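Local atomic coordinates of uncharacterized protein (Bacteroides eggerthii DSM 20697, PDB entry 4ECO), a protein that is of unknown function but, as a leucine-rich-repeat protein, probably serves as a scaffold for binding other proteins. Residues S87-G92 with L112-E117; Q210-N215 with D253-N258. All blocks are in the same frame, centred on the assembly; numbering follows the deposited sequence.

Contact 1 (S87-G92 with L112-E117). With NA (sodium ion), chain C.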
# COMPACT_ATOMS: atom_id res chain seq x y z
N SER A 87 3.44 18.13 -20.39
CA SER A 87 4.19 17.28 -19.46
C SER A 87 5.68 17.29 -19.79
O SER A 87 6.08 16.99 -20.92
CB SER A 87 3.65 15.86 -19.48
OG SER A 87 4.41 15.04 -18.61
N LEU A 88 6.49 17.60 -18.78
CA LEU A 88 7.93 17.59 -18.95
C LEU A 88 8.51 16.30 -18.47
O LEU A 88 9.75 16.16 -18.47
CB LEU A 88 8.59 18.74 -18.20
CG LEU A 88 8.19 20.15 -18.55
CD1 LEU A 88 8.85 21.09 -17.59
CD2 LEU A 88 8.50 20.48 -20.01
N GLU A 89 7.64 15.36 -18.03
CA GLU A 89 8.05 14.06 -17.49
C GLU A 89 9.11 13.37 -18.36
O GLU A 89 8.93 13.27 -19.57
CB GLU A 89 6.84 13.12 -17.35
CG GLU A 89 5.95 13.36 -16.15
CD GLU A 89 4.73 12.47 -16.21
OE1 GLU A 89 4.02 12.49 -17.24
OE2 GLU A 89 4.51 11.71 -15.23
N GLY A 90 10.22 12.97 -17.72
CA GLY A 90 11.33 12.24 -18.33
C GLY A 90 12.27 13.00 -19.24
O GLY A 90 13.27 12.42 -19.69
N PHE A 91 12.01 14.28 -19.49
CA PHE A 91 12.84 15.06 -20.41
C PHE A 91 14.15 15.50 -19.80
O PHE A 91 15.13 15.71 -20.52
CB PHE A 91 12.08 16.29 -20.94
CG PHE A 91 11.12 15.98 -22.06
CD1 PHE A 91 11.56 15.38 -23.24
CD2 PHE A 91 9.77 16.33 -21.96
CE1 PHE A 91 10.67 15.12 -24.29
CE2 PHE A 91 8.89 16.08 -23.02
CZ PHE A 91 9.34 15.48 -24.18
N GLY A 92 14.17 15.65 -18.48
CA GLY A 92 15.37 16.10 -17.79
C GLY A 92 15.61 17.57 -17.99
O GLY A 92 16.75 18.00 -18.17
N LEU A 112 5.61 18.96 -14.28
CA LEU A 112 7.00 19.43 -14.31
C LEU A 112 7.91 18.31 -13.85
O LEU A 112 9.13 18.42 -13.84
CB LEU A 112 7.19 20.68 -13.42
CG LEU A 112 6.28 21.89 -13.67
CD1 LEU A 112 6.61 22.98 -12.72
CD2 LEU A 112 6.34 22.38 -15.10
N GLY A 113 7.27 17.22 -13.46
CA GLY A 113 7.89 16.01 -12.95
C GLY A 113 6.82 15.25 -12.22
O GLY A 113 5.74 15.80 -12.03
N SER A 114 7.09 14.00 -11.83
CA SER A 114 6.11 13.18 -11.12
C SER A 114 6.76 12.00 -10.46
O SER A 114 7.93 11.72 -10.72
CB SER A 114 5.04 12.66 -12.08
OG SER A 114 5.55 11.55 -12.81
N HIS A 115 5.95 11.25 -9.65
CA HIS A 115 6.40 10.03 -8.99
C HIS A 115 6.63 8.95 -10.05
O HIS A 115 7.44 8.05 -9.81
CB HIS A 115 5.43 9.57 -7.89
CG HIS A 115 4.08 9.15 -8.36
ND1 HIS A 115 3.00 10.00 -8.30
CD2 HIS A 115 3.66 7.94 -8.82
CE1 HIS A 115 1.97 9.30 -8.74
NE2 HIS A 115 2.32 8.06 -9.08
N GLY A 116 6.00 9.10 -11.23
CA GLY A 116 6.14 8.20 -12.37
C GLY A 116 7.58 8.09 -12.85
O GLY A 116 8.03 7.00 -13.22
N GLU A 117 8.32 9.19 -12.80
CA GLU A 117 9.72 9.26 -13.23
C GLU A 117 10.64 8.31 -12.43
O GLU A 117 11.60 7.78 -13.00
CB GLU A 117 10.23 10.69 -13.13
CG GLU A 117 9.60 11.60 -14.17
CD GLU A 117 9.99 13.06 -14.04
OE1 GLU A 117 9.91 13.58 -12.90
OE2 GLU A 117 10.37 13.68 -15.06
NA NA C . 13.03 13.79 -15.99

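Contact 2 (Q210-N215 with D253-N258)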
# COMPACT_ATOMS: atom_id res chain seq x y z
N GLN A 210 -5.02 19.46 -12.99
CA GLN A 210 -3.94 18.68 -12.37
C GLN A 210 -2.59 19.42 -12.48
O GLN A 210 -2.18 19.83 -13.58
CB GLN A 210 -3.83 17.28 -12.99
CG GLN A 210 -5.18 16.56 -13.12
CD GLN A 210 -5.20 15.20 -12.49
OE1 GLN A 210 -4.17 14.68 -12.04
NE2 GLN A 210 -6.38 14.61 -12.44
N PHE A 211 -1.90 19.60 -11.33
CA PHE A 211 -0.59 20.24 -11.30
C PHE A 211 0.37 19.34 -10.53
O PHE A 211 0.26 19.19 -9.32
CB PHE A 211 -0.68 21.65 -10.70
CG PHE A 211 0.58 22.49 -10.73
CD1 PHE A 211 1.60 22.21 -11.63
CD2 PHE A 211 0.72 23.59 -9.90
CE1 PHE A 211 2.77 22.98 -11.65
CE2 PHE A 211 1.89 24.37 -9.93
CZ PHE A 211 2.90 24.07 -10.82
N TYR A 212 1.30 18.71 -11.25
CA TYR A 212 2.29 17.78 -10.71
C TYR A 212 3.71 18.29 -10.85
O TYR A 212 4.07 18.89 -11.87
CB TYR A 212 2.20 16.42 -11.42
CG TYR A 212 1.19 15.43 -10.87
CD1 TYR A 212 -0.15 15.76 -10.78
CD2 TYR A 212 1.57 14.12 -10.56
CE1 TYR A 212 -1.09 14.84 -10.29
CE2 TYR A 212 0.64 13.20 -10.08
CZ TYR A 212 -0.69 13.56 -9.95
OH TYR A 212 -1.61 12.65 -9.49
N MSE A 213 4.51 18.05 -9.83
CA MSE A 213 5.93 18.34 -9.85
C MSE A 213 6.62 17.36 -8.94
O MSE A 213 6.02 16.88 -7.96
CB MSE A 213 6.29 19.81 -9.54
CG MSE A 213 6.06 20.28 -8.11
SE MSE A 213 5.69 22.23 -8.15
CE MSE A 213 3.72 22.05 -8.04
N GLY A 214 7.85 17.03 -9.31
CA GLY A 214 8.63 16.10 -8.51
C GLY A 214 10.05 15.92 -8.97
O GLY A 214 10.37 16.16 -10.14
N ASN A 215 10.91 15.49 -8.04
CA ASN A 215 12.33 15.15 -8.19
C ASN A 215 13.13 16.38 -8.67
O ASN A 215 14.09 16.25 -9.43
CB ASN A 215 12.49 13.95 -9.11
CG ASN A 215 11.45 12.88 -8.85
OD1 ASN A 215 11.45 12.22 -7.82
ND2 ASN A 215 10.46 12.77 -9.73
N ASP A 253 -6.12 18.08 -8.31
CA ASP A 253 -5.01 17.15 -8.08
C ASP A 253 -3.68 17.86 -8.15
O ASP A 253 -3.30 18.34 -9.21
CB ASP A 253 -5.06 16.00 -9.09
CG ASP A 253 -6.26 15.10 -8.97
OD1 ASP A 253 -7.39 15.57 -9.22
OD2 ASP A 253 -6.08 13.91 -8.68
N VAL A 254 -2.97 17.94 -7.01
CA VAL A 254 -1.66 18.60 -6.91
C VAL A 254 -0.66 17.63 -6.30
O VAL A 254 -0.96 16.96 -5.31
CB VAL A 254 -1.72 19.94 -6.14
CG1 VAL A 254 -0.33 20.52 -5.96
CG2 VAL A 254 -2.63 20.95 -6.84
N GLU A 255 0.55 17.56 -6.89
CA GLU A 255 1.65 16.73 -6.41
C GLU A 255 2.96 17.53 -6.36
O GLU A 255 3.32 18.19 -7.35
CB GLU A 255 1.80 15.48 -7.26
CG GLU A 255 3.07 14.70 -6.93
CD GLU A 255 3.23 13.35 -7.60
OE1 GLU A 255 2.49 12.41 -7.24
OE2 GLU A 255 4.13 13.22 -8.46
N VAL A 256 3.62 17.50 -5.20
CA VAL A 256 4.95 18.08 -4.92
C VAL A 256 5.74 16.93 -4.28
O VAL A 256 5.72 16.75 -3.07
CB VAL A 256 4.92 19.36 -4.06
CG1 VAL A 256 6.26 20.09 -4.15
CG2 VAL A 256 3.78 20.29 -4.48
N TYR A 257 6.32 16.08 -5.12
CA TYR A 257 6.92 14.82 -4.70
C TYR A 257 8.42 14.81 -4.83
O TYR A 257 8.97 15.19 -5.86
CB TYR A 257 6.33 13.69 -5.57
CG TYR A 257 6.95 12.32 -5.42
CD1 TYR A 257 6.46 11.42 -4.49
CD2 TYR A 257 7.93 11.89 -6.31
CE1 TYR A 257 6.99 10.13 -4.39
CE2 TYR A 257 8.49 10.61 -6.20
CZ TYR A 257 8.00 9.73 -5.25
OH TYR A 257 8.51 8.45 -5.16
N ASN A 258 9.08 14.25 -3.80
CA ASN A 258 10.52 14.04 -3.73
C ASN A 258 11.31 15.28 -4.21
O ASN A 258 12.01 15.23 -5.22
CB ASN A 258 10.90 12.80 -4.56
CG ASN A 258 12.29 12.30 -4.40
OD1 ASN A 258 12.96 12.55 -3.40
ND2 ASN A 258 12.77 11.59 -5.40
O HOH W 1 -4.10 12.76 -10.07

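Contact 1 (S87-G92 with L112-E117)
Glu89 and Glu117 reach across between two loops that leave strands 83-87 and 109-111, parallel neighbours of the leucine-rich-repeat fold. Residues Leu88-Phe91 make a type II beta turn, with Gly90 at the third position, where its positive phi of 74° suits a glycine. The contact is tight at the two carboxylates. Glu89 OE2 accepts Ser114 OG at 2.6 Å through its anti lone pair, while Glu89 OE1 takes the hydroxyl of Ser87, whose OG also receives Glu89 N at 3.3 Å in an ST turn. The backbone amides of Leu123 and Phe124 add one bond to each oxygen, so four donors hold this buried carboxylate and fix its rotation. Glu117, its CG anti to the carbonyl carbon (chi1 -70°), extends back toward the turn and divides its oxygens between the loops. Glu117 OE1 is met by Ser114 N at 3.0 Å from above the carboxylate plane, tying the acid to its own loop. The other oxygen, OE2, faces the turn and the sodium ion, for which Ser192 O is a second ligand; the cation probably offsets part of the acid's negative charge. The apolar part is looser. The Leu88 and Leu112 side chains run alongside each other in the same direction and meet at their methyls, Leu88 CD1 to Leu112 CD2 at 3.8 Å; Leu112 also packs on Phe211 and Met213. Beyond Gly90 the loops part: Phe91 turns its ring to Trp47 and Trp60, and Gly92 is exposed to solvent. Glu117 OE2 sits 2.8 Å from the sodium ion and, by its anti lone pair, accepts Gly90 N at 2.8 Å along an almost straight N-H...O line of 176°.

Contact 2 (Q210-N215 with D253-N258)
Strands 210-214 and 253-257, parallel neighbours of the leucine-rich-repeat array, run in register with their axes 6° apart. Amides and carbonyls alternate between them, from Phe211 N to Asp253 O (2.8 Å) through Tyr257 N to Met213 O (3.0 Å). Phe211, Met213, Val254 and Val256 share the apolar face; Met213, a selenomethionine, sets CG 4.0 Å from Val256 CG1 and bends at chi3 to lay CE over the Phe211 ring. The other face is polar. Gln210 and Asp253 stack amide on carboxylate, their planes 12° apart, and one water joins Gln210 OE1, Tyr212 OH and Asp253 OD2, which also has a salt bridge to Arg142. Glu255 CB lies over one face of the Tyr212 ring, 3.7 Å from its centroid, a CH-pi contact; with CG anti to the backbone N (chi1 171°), the extended chain then carries the carboxylate past Tyr212 CD2 and CE2 to His115. Cutting this side chain back to an alanine is likely to leave His115 ND1 without its acidic partner and open a gap along Tyr212 CD2 and CE2, where the carboxylate lay. Past the strand ends, Asn258 ND2 gives a hydrogen bond of 2.8 Å to Asn215 OD1, the two amide planes nearly perpendicular, while Asn258 OD1 takes Gly189 N. Alternating side chains, apolar inward and mainly polar on the opposite face, are characteristic of the parallel strands of a leucine-rich-repeat solenoid.

Overall arrangement
Both contacts are buried, with centres about 10 Å apart, but they use different parts of the repeat fold. Contact 2 is strand to strand, a regular backbone pairing with an apolar face and a polar one; contact 1 joins the irregular loops that follow two strands, and depends on carboxylates, a serine hydroxyl and a sodium ion, with only one leucine pair for apolar packing. Strand 109-111 lies beside strand 210-214, and Leu112 N continues that pairing to Tyr212 O (2.9 Å). A side-chain link runs from His115 ND1 to Glu255 OE1 (2.7 Å), while Asn215 ND2 hydrogen-bonds Ser114 O. The touching residues of both contacts are buried; exposure begins only past contact 1, at Gly92.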